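Local coordinates for aromatic amino acid beta-eliminating lyase/threonine aldolase (Exiguobacterium sibiricum, PDB 3LWS), which belongs to the beta-eliminating lyase family of pyridoxal-phosphate-dependent enzymes and carries its cofactor covalently attached to the chain, at residues A[14-19]-A[329-334]; A[306-311]-A[349-354]; A[276-281]-A[292-297]; A[60-65]-A[215-220]. One frame throughout, in Å; residues are numbered along the deposited sequence.

Interaction 1 (A[14-19]-A[329-334]); sequences GQISGH and TEISVG
The imidazole of His19 comes down obliquely on the backbone of Gly334, with His19 CE1 3.4 Å from Gly334 CA. Both ring nitrogens are engaged just beyond the contact: ND1 with the backbone N of Asp335 and NE2 with the carbonyl O of Gly207. Together they fix the rotation of the ring, and the second reaches the residue directly after Lys206, the lysine that carries pyridoxal phosphate. Gly334 has no side chain, and the ring can therefore pack directly against its CA. Between the backbones the firm link is Gly18 N to Ser332 O, 2.9 Å long and nearly straight at 178°. Ser332 O also lies 3.5 Å from Ser17 CA, a CA-H...O contact. A water joins the two segments: it accepts from Gly334 N at 2.8 Å and sits close to Ile16 O and Gly18 O, although it lacks protons for all the acceptors around it. On the apolar side, Ile16 CD1 meets Ile331 CD1 at 4.2 Å. With chi1 at 60°, Ile16 CG1 lies between backbone N and carbonyl carbon, and the extended second torsion carries CD1 across to its partner. Ser17 CB rests on Ile331 CG2. This is structural packing of the chain just after strand 14-15 on the end of strand 326-332, part of the antiparallel four-stranded sheet. Helix 258-273 lines the apolar side, Phe272 touching Ile16 and Leu268 touching Val333, while Phe9 of helix 4-10 packs on Ser17 and Phe290 of the neighbouring strand 289-295 touches Ile331.

Interaction 2 (A[306-311]-A[349-354]); sequences EQVQEE and FARLRQ
Arg351 reaches from helix 342-355 to helix 298-312, where Glu311, Gln307 and Val308 receive it. Its CB is directed at the partner helix, and CG stands anti to the backbone N (chi1 -172°). A bend at the second torsion then turns the chain along Glu311: Arg351 CD passes 3.5 Å from Glu311 OE1, and Arg351 NE donates to that oxygen at 2.8 Å with an angle of 165° at the hydrogen. The oxygen lies in the guanidinium plane, yet the donor approaches from above the carboxylate plane, and the two flat groups are turned 42° against each other. Further out, Arg351 NH2 lies over the amide of Gln307, 3.1 Å from Gln307 CD; the angle to OE1 is too poor for a hydrogen bond. Arg351 NH1 is 4.3 Å from Val308 CG2, which approaches the guanidinium obliquely. Between the helices, Val308 CG1 meets Leu352 CB at 4.3 Å, and Phe316 touches both residues from a nearby loop. This is antiparallel helix packing near the C-terminal end of the chain, about 29 Å from its centre. Glu311 OE2 also takes a weak bond from Gln307 NE2. Chemically, the salt bridge rests on a single straight N-H...O bond rather than a two-pronged one, Glu311 OE2 staying 3.6 Å from Arg351 NH2; the opposed charges probably stabilise each other at this largely exposed margin of the helix pair.

Interaction 3 (A[276-281]-A[292-297]); sequences PGVHTT and LHFDGQ
Gly277 opens the pairing with its carbonyl O, which accepts Asp295 N at 2.9 Å and also a water that donates to Asp295 O as well. Val278 follows, in a non-hydrogen-bonded pair with Phe294, and its two methyls diverge: Val278 CG1 reaches Leu292 CD1 at 3.6 Å, and Val278 CG2 meets Phe294 CD2 at 3.7 Å. The valine and phenylalanine side chains run alongside each other in a common direction. Next, His279 and His293 form the hydrogen-bonded pair, each backbone N bonded to the other's O at 2.9 Å. This is the antiparallel hairpin of strands 278-281 and 289-295; the first strand is outermost in a four-stranded sheet of the chain, and the second also pairs, on its other edge, with strand 326-332. On the histidine side, His293 CB stands over the face of the His279 ring, 4.0 Å from its centroid, while the two rings are inclined at 45°. Thr280 returns to the face of Val278, Leu292 and Phe294, its CG2 4.0 Å from Leu292 CD1, with Phe272 of helix 258-273 touching both residues. In Thr281, chi1 of 67° turns CG2 opposite the carbonyl carbon and over the His293 ring, 3.6 Å from the centroid and 16° off the normal, a CH-pi contact.

Interaction 4 (A[60-65]-A[215-220]); sequences LGMDDA and ILAGPA
Met62, a selenomethionine here, lies along the backbone of Gly218: Met62 CB is 3.6 Å from Gly218 N, and Met62 SE sits 3.8 Å from Gly218 CA. The bend at its second torsion (chi2 -71°) folds the chain over the glycine, and CG also packs on Ala217 CB. Gly61 is the C-prime residue of the Schellman motif that ends the preceding helix; Leu60 CD1, just before it, touches Ala217 CB at 3.8 Å and, less closely, Ile215 CG2. After this turn, Asp63 and Asp64 both face Gly218, a classic beta bulge. Asp64 exchanges two backbone bonds with Gly218, N to O and O to N, each 3.2 Å. Strand 64-68 is thereby joined antiparallel to strand 214-218 at one margin of the mixed seven-stranded sheet, the large-domain sheet of fold-type I pyridoxal-phosphate enzymes, in which strand 214-218 runs against its neighbours. Beyond the bulge, Ala65 forms a non-hydrogen-bonded pair with Ala217, their CB atoms 3.7 Å apart; the CA atoms of this pair are 4.0 Å apart, consistent with two small side chains. Ala65 CB also meets Ile215 CG2 at 3.8 Å, and Ala57 of helix 49-60 covers it. At the polar end, Asp63 OD2 accepts a weak bond from Ala220 N, the first residue of helix 220-232. The Asp64 carboxylate has its salt-bridge partner in Arg227 of that helix, and a water donates both to Asp64 OD2 and to Ala220 O.

Overall arrangement
From the N terminus, the 14-19 segment waits for strand 326-332, over 300 residues later, so interaction 1 closes the longest loop. Interaction 4 is nested in it, closing 60-65 onto 215-220 at the margin of the seven-stranded sheet, about 31 Å between centres from interaction 1 and on the opposite side of the chain's centre. Interaction 3 is nested too, but as a short hairpin; it touches interaction 1 where Leu292 N and Thr329 O, 2.8 Å apart, probably hydrogen-bond between neighbouring strands. Interaction 2 opens after interaction 3 and crosses interaction 1, pairing the helices on either side of strand 326-332 in sequence. Interactions 2 and 3 tie together the C-terminal part, and interaction 1 brings 14-19 onto it.

Interaction 1 (A[14-19]-A[329-334])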
loop_
_atom_site.group_PDB
_atom_site.type_symbol
_atom_site.label_atom_id
_atom_site.label_comp_id
_atom_site.label_asym_id
_atom_site.label_seq_id
_atom_site.Cartn_x
_atom_site.Cartn_y
_atom_site.Cartn_z
ATOM N N GLY A 14 -20.734 21.803 10.153
ATOM C CA GLY A 14 -19.381 22.128 10.606
ATOM C C GLY A 14 -19.030 21.318 11.825
ATOM O O GLY A 14 -19.922 20.807 12.500
ATOM N N GLN A 15 -17.737 21.215 12.115
ATOM C CA GLN A 15 -17.242 20.383 13.205
ATOM C C GLN A 15 -16.111 21.089 13.916
ATOM O O GLN A 15 -15.386 21.904 13.290
ATOM C CB GLN A 15 -16.706 19.043 12.689
ATOM C CG GLN A 15 -17.694 18.215 11.935
ATOM C CD GLN A 15 -17.744 18.575 10.468
ATOM O OE1 GLN A 15 -16.703 18.829 9.853
ATOM N NE2 GLN A 15 -18.955 18.599 9.891
ATOM N N ILE A 16 -15.944 20.760 15.201
ATOM C CA ILE A 16 -14.803 21.231 15.963
ATOM C C ILE A 16 -13.530 20.422 15.644
ATOM O O ILE A 16 -12.416 20.958 15.710
ATOM C CB ILE A 16 -15.078 21.268 17.488
ATOM C CG1 ILE A 16 -15.412 19.883 18.020
ATOM C CG2 ILE A 16 -16.234 22.266 17.777
ATOM C CD1 ILE A 16 -15.540 19.800 19.523
ATOM N N SER A 17 -13.692 19.148 15.302
ATOM C CA SER A 17 -12.552 18.270 15.105
ATOM C C SER A 17 -12.382 17.982 13.656
ATOM O O SER A 17 -13.323 18.074 12.874
ATOM C CB SER A 17 -12.719 16.948 15.836
ATOM O OG SER A 17 -13.823 16.225 15.303
ATOM N N GLY A 18 -11.158 17.624 13.304
ATOM C CA GLY A 18 -10.838 17.231 11.939
ATOM C C GLY A 18 -10.681 18.322 10.911
ATOM O O GLY A 18 -10.640 19.534 11.208
ATOM N N HIS A 19 -10.602 17.855 9.679
ATOM C CA HIS A 19 -10.299 18.689 8.561
ATOM C C HIS A 19 -11.455 18.856 7.605
ATOM O O HIS A 19 -11.320 19.588 6.634
ATOM C CB HIS A 19 -9.126 18.086 7.798
ATOM C CG HIS A 19 -7.811 18.339 8.441
ATOM N ND1 HIS A 19 -7.406 19.597 8.824
ATOM C CD2 HIS A 19 -6.792 17.505 8.747
ATOM C CE1 HIS A 19 -6.204 19.520 9.370
ATOM N NE2 HIS A 19 -5.813 18.260 9.343
ATOM N N THR A 329 -14.412 10.359 23.923
ATOM C CA THR A 329 -14.164 10.539 22.509
ATOM C C THR A 329 -12.871 11.324 22.340
ATOM O O THR A 329 -12.398 12.000 23.272
ATOM C CB THR A 329 -15.302 11.257 21.804
ATOM O OG1 THR A 329 -15.204 11.005 20.391
ATOM C CG2 THR A 329 -15.264 12.786 22.072
ATOM N N GLU A 330 -12.293 11.222 21.160
ATOM C CA GLU A 330 -11.016 11.888 20.883
ATOM C C GLU A 330 -11.246 13.115 19.960
ATOM O O GLU A 330 -11.907 13.021 18.951
ATOM C CB GLU A 330 -10.049 10.905 20.249
ATOM C CG GLU A 330 -8.686 11.475 19.897
ATOM C CD GLU A 330 -7.735 10.408 19.391
ATOM O OE1 GLU A 330 -7.233 9.599 20.204
ATOM O OE2 GLU A 330 -7.502 10.377 18.172
ATOM N N ILE A 331 -10.706 14.256 20.345
ATOM C CA ILE A 331 -10.799 15.489 19.542
ATOM C C ILE A 331 -9.411 15.778 19.002
ATOM O O ILE A 331 -8.474 15.864 19.783
ATOM C CB ILE A 331 -11.200 16.695 20.435
ATOM C CG1 ILE A 331 -12.547 16.470 21.138
ATOM C CG2 ILE A 331 -11.170 17.995 19.619
ATOM C CD1 ILE A 331 -13.716 16.116 20.247
ATOM N N SER A 332 -9.267 15.933 17.694
ATOM C CA SER A 332 -8.006 16.426 17.104
ATOM C C SER A 332 -8.339 17.662 16.246
ATOM O O SER A 332 -9.105 17.557 15.299
ATOM C CB SER A 332 -7.366 15.350 16.239
ATOM O OG SER A 332 -6.953 14.220 17.030
ATOM N N VAL A 333 -7.785 18.824 16.574
ATOM C CA VAL A 333 -8.167 20.068 15.862
ATOM C C VAL A 333 -7.397 20.208 14.534
ATOM O O VAL A 333 -6.148 20.002 14.457
ATOM C CB VAL A 333 -8.017 21.344 16.777
ATOM C CG1 VAL A 333 -8.252 22.678 15.980
ATOM C CG2 VAL A 333 -8.962 21.298 17.963
ATOM N N GLY A 334 -8.149 20.598 13.499
ATOM C CA GLY A 334 -7.652 20.811 12.144
ATOM C C GLY A 334 -8.382 21.972 11.481
ATOM O O GLY A 334 -8.863 22.874 12.166
HETATM O O HOH W 1 -10.944 21.053 13.312
#

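Interaction 2 (A[306-311]-A[349-354])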
loop_
_atom_site.group_PDB
_atom_site.type_symbol
_atom_site.label_atom_id
_atom_site.label_comp_id
_atom_site.label_asym_id
_atom_site.label_seq_id
_atom_site.Cartn_x
_atom_site.Cartn_y
_atom_site.Cartn_z
ATOM N N GLU A 306 -26.867 14.085 20.528
ATOM C CA GLU A 306 -27.709 13.940 19.363
ATOM C C GLU A 306 -28.568 15.199 19.191
ATOM O O GLU A 306 -28.553 15.813 18.159
ATOM C CB GLU A 306 -28.636 12.712 19.510
ATOM C CG GLU A 306 -29.698 12.584 18.387
ATOM C CD GLU A 306 -30.742 11.491 18.615
ATOM O OE1 GLU A 306 -31.446 11.512 19.664
ATOM O OE2 GLU A 306 -30.882 10.632 17.730
ATOM N N GLN A 307 -29.315 15.552 20.230
ATOM C CA GLN A 307 -30.214 16.691 20.188
ATOM C C GLN A 307 -29.424 17.967 19.861
ATOM O O GLN A 307 -29.700 18.630 18.861
ATOM C CB GLN A 307 -30.962 16.810 21.513
ATOM C CG GLN A 307 -32.042 17.884 21.494
ATOM C CD GLN A 307 -32.875 17.965 22.774
ATOM O OE1 GLN A 307 -32.444 17.558 23.857
ATOM N NE2 GLN A 307 -34.068 18.519 22.654
ATOM N N VAL A 308 -28.393 18.238 20.657
ATOM C CA VAL A 308 -27.495 19.387 20.434
ATOM C C VAL A 308 -27.053 19.482 18.991
ATOM O O VAL A 308 -27.178 20.548 18.365
ATOM C CB VAL A 308 -26.239 19.312 21.356
ATOM C CG1 VAL A 308 -25.160 20.284 20.911
ATOM C CG2 VAL A 308 -26.611 19.561 22.817
ATOM N N GLN A 309 -26.586 18.360 18.447
ATOM C CA GLN A 309 -26.022 18.321 17.112
ATOM C C GLN A 309 -27.073 18.467 16.023
ATOM O O GLN A 309 -26.863 19.233 15.073
ATOM C CB GLN A 309 -25.108 17.078 16.915
ATOM C CG GLN A 309 -23.882 17.181 17.824
ATOM C CD GLN A 309 -22.882 16.044 17.779
ATOM O OE1 GLN A 309 -21.733 16.263 18.142
ATOM N NE2 GLN A 309 -23.290 14.849 17.345
ATOM N N GLU A 310 -28.209 17.776 16.173
ATOM C CA GLU A 310 -29.325 17.885 15.221
ATOM C C GLU A 310 -29.720 19.331 15.046
ATOM O O GLU A 310 -29.792 19.812 13.926
ATOM C CB GLU A 310 -30.554 17.082 15.695
ATOM C CG GLU A 310 -30.459 15.590 15.429
ATOM C CD GLU A 310 -31.566 14.778 16.125
ATOM O OE1 GLU A 310 -32.407 15.368 16.861
ATOM O OE2 GLU A 310 -31.582 13.543 15.926
ATOM N N GLU A 311 -29.919 20.014 16.170
ATOM C CA GLU A 311 -30.460 21.361 16.189
ATOM C C GLU A 311 -29.489 22.394 15.657
ATOM O O GLU A 311 -29.879 23.205 14.804
ATOM C CB GLU A 311 -30.874 21.760 17.600
ATOM C CG GLU A 311 -32.110 21.022 18.094
ATOM C CD GLU A 311 -32.402 21.299 19.539
ATOM O OE1 GLU A 311 -31.973 22.366 20.040
ATOM O OE2 GLU A 311 -33.046 20.452 20.189
ATOM N N PHE A 349 -22.125 26.187 21.512
ATOM C CA PHE A 349 -21.696 26.019 22.874
ATOM C C PHE A 349 -22.758 26.404 23.896
ATOM O O PHE A 349 -22.803 25.813 24.976
ATOM C CB PHE A 349 -20.353 26.730 23.136
ATOM C CG PHE A 349 -19.151 25.848 22.862
ATOM C CD1 PHE A 349 -18.856 24.802 23.714
ATOM C CD2 PHE A 349 -18.347 26.048 21.746
ATOM C CE1 PHE A 349 -17.777 23.971 23.492
ATOM C CE2 PHE A 349 -17.265 25.206 21.510
ATOM C CZ PHE A 349 -16.986 24.174 22.379
ATOM N N ALA A 350 -23.613 27.380 23.592
ATOM C CA ALA A 350 -24.732 27.689 24.512
ATOM C C ALA A 350 -25.726 26.511 24.527
ATOM O O ALA A 350 -26.201 26.076 25.594
ATOM C CB ALA A 350 -25.436 28.996 24.103
ATOM N N ARG A 351 -26.004 25.979 23.337
ATOM C CA ARG A 351 -26.882 24.821 23.232
ATOM C C ARG A 351 -26.305 23.585 23.913
ATOM O O ARG A 351 -27.048 22.829 24.558
ATOM C CB ARG A 351 -27.222 24.501 21.784
ATOM C CG ARG A 351 -28.302 23.397 21.651
ATOM C CD ARG A 351 -29.662 23.763 22.326
ATOM N NE ARG A 351 -30.537 22.586 22.414
ATOM C CZ ARG A 351 -30.562 21.714 23.428
ATOM N NH1 ARG A 351 -29.783 21.864 24.502
ATOM N NH2 ARG A 351 -31.388 20.676 23.373
ATOM N N LEU A 352 -24.997 23.390 23.777
ATOM C CA LEU A 352 -24.298 22.323 24.471
ATOM C C LEU A 352 -24.342 22.591 25.974
ATOM O O LEU A 352 -24.613 21.684 26.754
ATOM C CB LEU A 352 -22.858 22.169 23.952
ATOM C CG LEU A 352 -22.012 21.093 24.650
ATOM C CD1 LEU A 352 -22.606 19.686 24.417
ATOM C CD2 LEU A 352 -20.561 21.183 24.203
ATOM N N ARG A 353 -24.118 23.844 26.384
ATOM C CA ARG A 353 -24.242 24.233 27.800
ATOM C C ARG A 353 -25.629 23.926 28.380
ATOM O O ARG A 353 -25.733 23.484 29.519
ATOM C CB ARG A 353 -23.904 25.724 28.012
ATOM C CG ARG A 353 -22.519 25.967 28.590
ATOM C CD ARG A 353 -22.217 27.443 28.915
ATOM N NE ARG A 353 -21.531 28.093 27.808
ATOM C CZ ARG A 353 -22.077 28.905 26.908
ATOM N NH1 ARG A 353 -23.342 29.283 26.964
ATOM N NH2 ARG A 353 -21.320 29.377 25.944
ATOM N N GLN A 354 -26.676 24.150 27.589
ATOM C CA GLN A 354 -28.046 23.775 27.994
ATOM C C GLN A 354 -28.213 22.256 28.244
ATOM O O GLN A 354 -29.007 21.874 29.068
ATOM C CB GLN A 354 -29.085 24.210 26.945
ATOM C CG GLN A 354 -29.602 25.630 27.056
ATOM C CD GLN A 354 -30.757 25.906 26.066
ATOM O OE1 GLN A 354 -31.256 25.004 25.376
ATOM N NE2 GLN A 354 -31.183 27.159 26.010
#

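Interaction 3 (A[276-281]-A[292-297])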
loop_
_atom_site.group_PDB
_atom_site.type_symbol
_atom_site.label_atom_id
_atom_site.label_comp_id
_atom_site.label_asym_id
_atom_site.label_seq_id
_atom_site.Cartn_x
_atom_site.Cartn_y
_atom_site.Cartn_z
ATOM N N PRO A 276 -20.504 21.022 33.575
ATOM C CA PRO A 276 -20.616 20.041 34.669
ATOM C C PRO A 276 -20.772 18.639 34.095
ATOM O O PRO A 276 -21.520 18.458 33.135
ATOM C CB PRO A 276 -21.892 20.460 35.426
ATOM C CG PRO A 276 -22.636 21.442 34.488
ATOM C CD PRO A 276 -21.793 21.684 33.272
ATOM N N GLY A 277 -20.045 17.686 34.681
ATOM C CA GLY A 277 -20.045 16.285 34.246
ATOM C C GLY A 277 -19.121 15.981 33.063
ATOM O O GLY A 277 -19.212 14.911 32.467
ATOM N N VAL A 278 -18.228 16.925 32.726
ATOM C CA VAL A 278 -17.404 16.832 31.511
ATOM C C VAL A 278 -16.011 17.276 31.801
ATOM O O VAL A 278 -15.839 18.359 32.338
ATOM C CB VAL A 278 -17.885 17.795 30.417
ATOM C CG1 VAL A 278 -16.954 17.726 29.218
ATOM C CG2 VAL A 278 -19.324 17.476 29.992
ATOM N N HIS A 279 -15.009 16.485 31.431
ATOM C CA HIS A 279 -13.636 16.994 31.454
ATOM C C HIS A 279 -12.755 16.473 30.318
ATOM O O HIS A 279 -13.129 15.537 29.578
ATOM C CB HIS A 279 -12.980 16.760 32.823
ATOM C CG HIS A 279 -12.614 15.345 33.090
ATOM N ND1 HIS A 279 -13.521 14.439 33.588
ATOM C CD2 HIS A 279 -11.424 14.699 33.034
ATOM C CE1 HIS A 279 -12.915 13.283 33.789
ATOM N NE2 HIS A 279 -11.644 13.410 33.457
ATOM N N THR A 280 -11.605 17.119 30.144
ATOM C CA THR A 280 -10.635 16.634 29.173
ATOM C C THR A 280 -9.460 15.960 29.876
ATOM O O THR A 280 -9.227 16.159 31.067
ATOM C CB THR A 280 -10.193 17.729 28.150
ATOM O OG1 THR A 280 -9.402 18.734 28.781
ATOM C CG2 THR A 280 -11.427 18.384 27.466
ATOM N N THR A 281 -8.782 15.102 29.135
ATOM C CA THR A 281 -7.561 14.456 29.566
ATOM C C THR A 281 -6.668 14.606 28.341
ATOM O O THR A 281 -7.080 14.232 27.242
ATOM C CB THR A 281 -7.794 12.966 29.922
ATOM O OG1 THR A 281 -8.120 12.247 28.724
ATOM C CG2 THR A 281 -8.926 12.822 30.945
ATOM N N LEU A 292 -12.009 13.675 25.420
ATOM C CA LEU A 292 -13.153 14.332 26.018
ATOM C C LEU A 292 -13.982 13.246 26.702
ATOM O O LEU A 292 -14.587 12.423 26.019
ATOM C CB LEU A 292 -13.972 15.022 24.930
ATOM C CG LEU A 292 -15.243 15.745 25.368
ATOM C CD1 LEU A 292 -14.899 16.861 26.357
ATOM C CD2 LEU A 292 -15.958 16.289 24.130
ATOM N N HIS A 293 -13.992 13.293 28.028
ATOM C CA HIS A 293 -14.706 12.398 28.947
ATOM C C HIS A 293 -16.011 13.002 29.517
ATOM O O HIS A 293 -15.995 14.129 30.051
ATOM C CB HIS A 293 -13.815 12.208 30.168
ATOM C CG HIS A 293 -12.571 11.430 29.906
ATOM N ND1 HIS A 293 -12.060 10.531 30.810
ATOM C CD2 HIS A 293 -11.734 11.412 28.847
ATOM C CE1 HIS A 293 -10.957 9.994 30.317
ATOM N NE2 HIS A 293 -10.751 10.501 29.118
ATOM N N PHE A 294 -17.098 12.234 29.455
ATOM C CA PHE A 294 -18.388 12.558 30.016
ATOM C C PHE A 294 -18.715 11.529 31.113
ATOM O O PHE A 294 -18.657 10.317 30.865
ATOM C CB PHE A 294 -19.492 12.462 28.942
ATOM C CG PHE A 294 -19.266 13.341 27.739
ATOM C CD1 PHE A 294 -18.528 12.895 26.645
ATOM C CD2 PHE A 294 -19.796 14.616 27.695
ATOM C CE1 PHE A 294 -18.317 13.721 25.543
ATOM C CE2 PHE A 294 -19.593 15.428 26.592
ATOM C CZ PHE A 294 -18.861 14.988 25.526
ATOM N N ASP A 295 -19.102 12.000 32.290
ATOM C CA ASP A 295 -19.619 11.119 33.331
ATOM C C ASP A 295 -20.926 10.511 32.789
ATOM O O ASP A 295 -21.717 11.191 32.136
ATOM C CB ASP A 295 -19.850 11.872 34.658
ATOM C CG ASP A 295 -18.530 12.114 35.476
ATOM O OD1 ASP A 295 -17.454 11.537 35.181
ATOM O OD2 ASP A 295 -18.587 12.879 36.464
ATOM N N GLY A 296 -21.101 9.224 33.018
ATOM C CA GLY A 296 -22.246 8.501 32.497
ATOM C C GLY A 296 -21.821 7.719 31.256
ATOM O O GLY A 296 -20.756 7.920 30.726
ATOM N N GLN A 297 -22.690 6.849 30.775
ATOM C CA GLN A 297 -22.363 5.951 29.670
ATOM C C GLN A 297 -23.054 6.468 28.409
ATOM O O GLN A 297 -23.935 7.371 28.481
ATOM C CB GLN A 297 -22.814 4.521 30.019
ATOM C CG GLN A 297 -22.334 3.905 31.388
ATOM C CD GLN A 297 -20.828 3.559 31.500
ATOM O OE1 GLN A 297 -20.321 3.314 32.600
ATOM N NE2 GLN A 297 -20.114 3.581 30.391
HETATM O O HOH W 2 -21.783 13.830 31.330
#

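Interaction 4 (A[60-65]-A[215-220])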
loop_
_atom_site.group_PDB
_atom_site.type_symbol
_atom_site.label_atom_id
_atom_site.label_comp_id
_atom_site.label_asym_id
_atom_site.label_seq_id
_atom_site.Cartn_x
_atom_site.Cartn_y
_atom_site.Cartn_z
ATOM N N LEU A 60 13.736 15.904 8.735
ATOM C CA LEU A 60 14.016 15.210 9.991
ATOM C C LEU A 60 15.504 15.191 10.342
ATOM O O LEU A 60 15.857 14.727 11.390
ATOM C CB LEU A 60 13.445 13.790 9.934
ATOM C CG LEU A 60 11.923 13.736 9.708
ATOM C CD1 LEU A 60 11.442 12.315 9.384
ATOM C CD2 LEU A 60 11.165 14.292 10.906
ATOM N N GLY A 61 16.372 15.683 9.461
ATOM C CA GLY A 61 17.828 15.716 9.739
ATOM C C GLY A 61 18.471 14.343 9.830
ATOM O O GLY A 61 19.353 14.134 10.645
HETATM N N MSE A 62 18.020 13.417 8.985
HETATM C CA MSE A 62 18.534 12.046 8.929
HETATM C C MSE A 62 19.221 11.829 7.584
HETATM O O MSE A 62 18.905 12.525 6.610
HETATM C CB MSE A 62 17.385 11.031 9.031
HETATM C CG MSE A 62 16.629 11.054 10.399
HETATM SE SE MSE A 62 17.648 10.347 11.895
HETATM C CE MSE A 62 17.119 11.783 13.089
ATOM N N ASP A 63 20.096 10.821 7.538
ATOM C CA ASP A 63 20.897 10.509 6.361
ATOM C C ASP A 63 20.002 10.171 5.152
ATOM O O ASP A 63 20.336 10.465 4.025
ATOM C CB ASP A 63 21.782 9.265 6.608
ATOM C CG ASP A 63 22.974 9.508 7.553
ATOM O OD1 ASP A 63 23.193 10.643 8.027
ATOM O OD2 ASP A 63 23.688 8.497 7.811
ATOM N N ASP A 64 18.869 9.520 5.389
ATOM C CA ASP A 64 18.040 9.036 4.290
ATOM C C ASP A 64 16.598 8.870 4.849
ATOM O O ASP A 64 16.399 8.944 6.062
ATOM C CB ASP A 64 18.656 7.730 3.778
ATOM C CG ASP A 64 18.089 7.260 2.431
ATOM O OD1 ASP A 64 17.383 8.006 1.738
ATOM O OD2 ASP A 64 18.392 6.101 2.059
ATOM N N ALA A 65 15.609 8.726 3.971
ATOM C CA ALA A 65 14.225 8.470 4.388
ATOM C C ALA A 65 13.565 7.597 3.348
ATOM O O ALA A 65 13.933 7.653 2.168
ATOM C CB ALA A 65 13.447 9.782 4.594
ATOM N N ILE A 215 6.612 8.208 6.231
ATOM C CA ILE A 215 8.055 8.244 6.044
ATOM C C ILE A 215 8.758 7.598 7.253
ATOM O O ILE A 215 8.451 7.898 8.359
ATOM C CB ILE A 215 8.589 9.707 5.824
ATOM C CG1 ILE A 215 8.410 10.158 4.374
ATOM C CG2 ILE A 215 10.031 9.795 6.220
ATOM C CD1 ILE A 215 9.425 9.612 3.365
ATOM N N LEU A 216 9.673 6.670 6.983
ATOM C CA LEU A 216 10.583 6.095 7.962
ATOM C C LEU A 216 11.960 6.656 7.646
ATOM O O LEU A 216 12.437 6.475 6.533
ATOM C CB LEU A 216 10.647 4.575 7.795
ATOM C CG LEU A 216 11.710 3.869 8.650
ATOM C CD1 LEU A 216 11.418 4.126 10.159
ATOM C CD2 LEU A 216 11.735 2.342 8.289
ATOM N N ALA A 217 12.579 7.341 8.591
ATOM C CA ALA A 217 13.866 7.986 8.334
ATOM C C ALA A 217 14.893 7.571 9.388
ATOM O O ALA A 217 14.568 7.252 10.539
ATOM C CB ALA A 217 13.702 9.489 8.273
ATOM N N GLY A 218 16.148 7.603 8.975
ATOM C CA GLY A 218 17.270 7.181 9.825
ATOM C C GLY A 218 18.594 7.135 9.071
ATOM O O GLY A 218 18.734 7.764 8.024
ATOM N N PRO A 219 19.583 6.392 9.601
ATOM C CA PRO A 219 20.866 6.255 8.889
ATOM C C PRO A 219 20.701 5.627 7.495
ATOM O O PRO A 219 19.744 4.871 7.248
ATOM C CB PRO A 219 21.674 5.307 9.801
ATOM C CG PRO A 219 20.986 5.334 11.121
ATOM C CD PRO A 219 19.546 5.575 10.826
ATOM N N ALA A 220 21.666 5.907 6.626
ATOM C CA ALA A 220 21.744 5.355 5.289
ATOM C C ALA A 220 21.573 3.836 5.201
ATOM O O ALA A 220 20.687 3.372 4.442
ATOM C CB ALA A 220 23.069 5.808 4.610
HETATM O O HOH W 3 20.900 4.996 1.955
#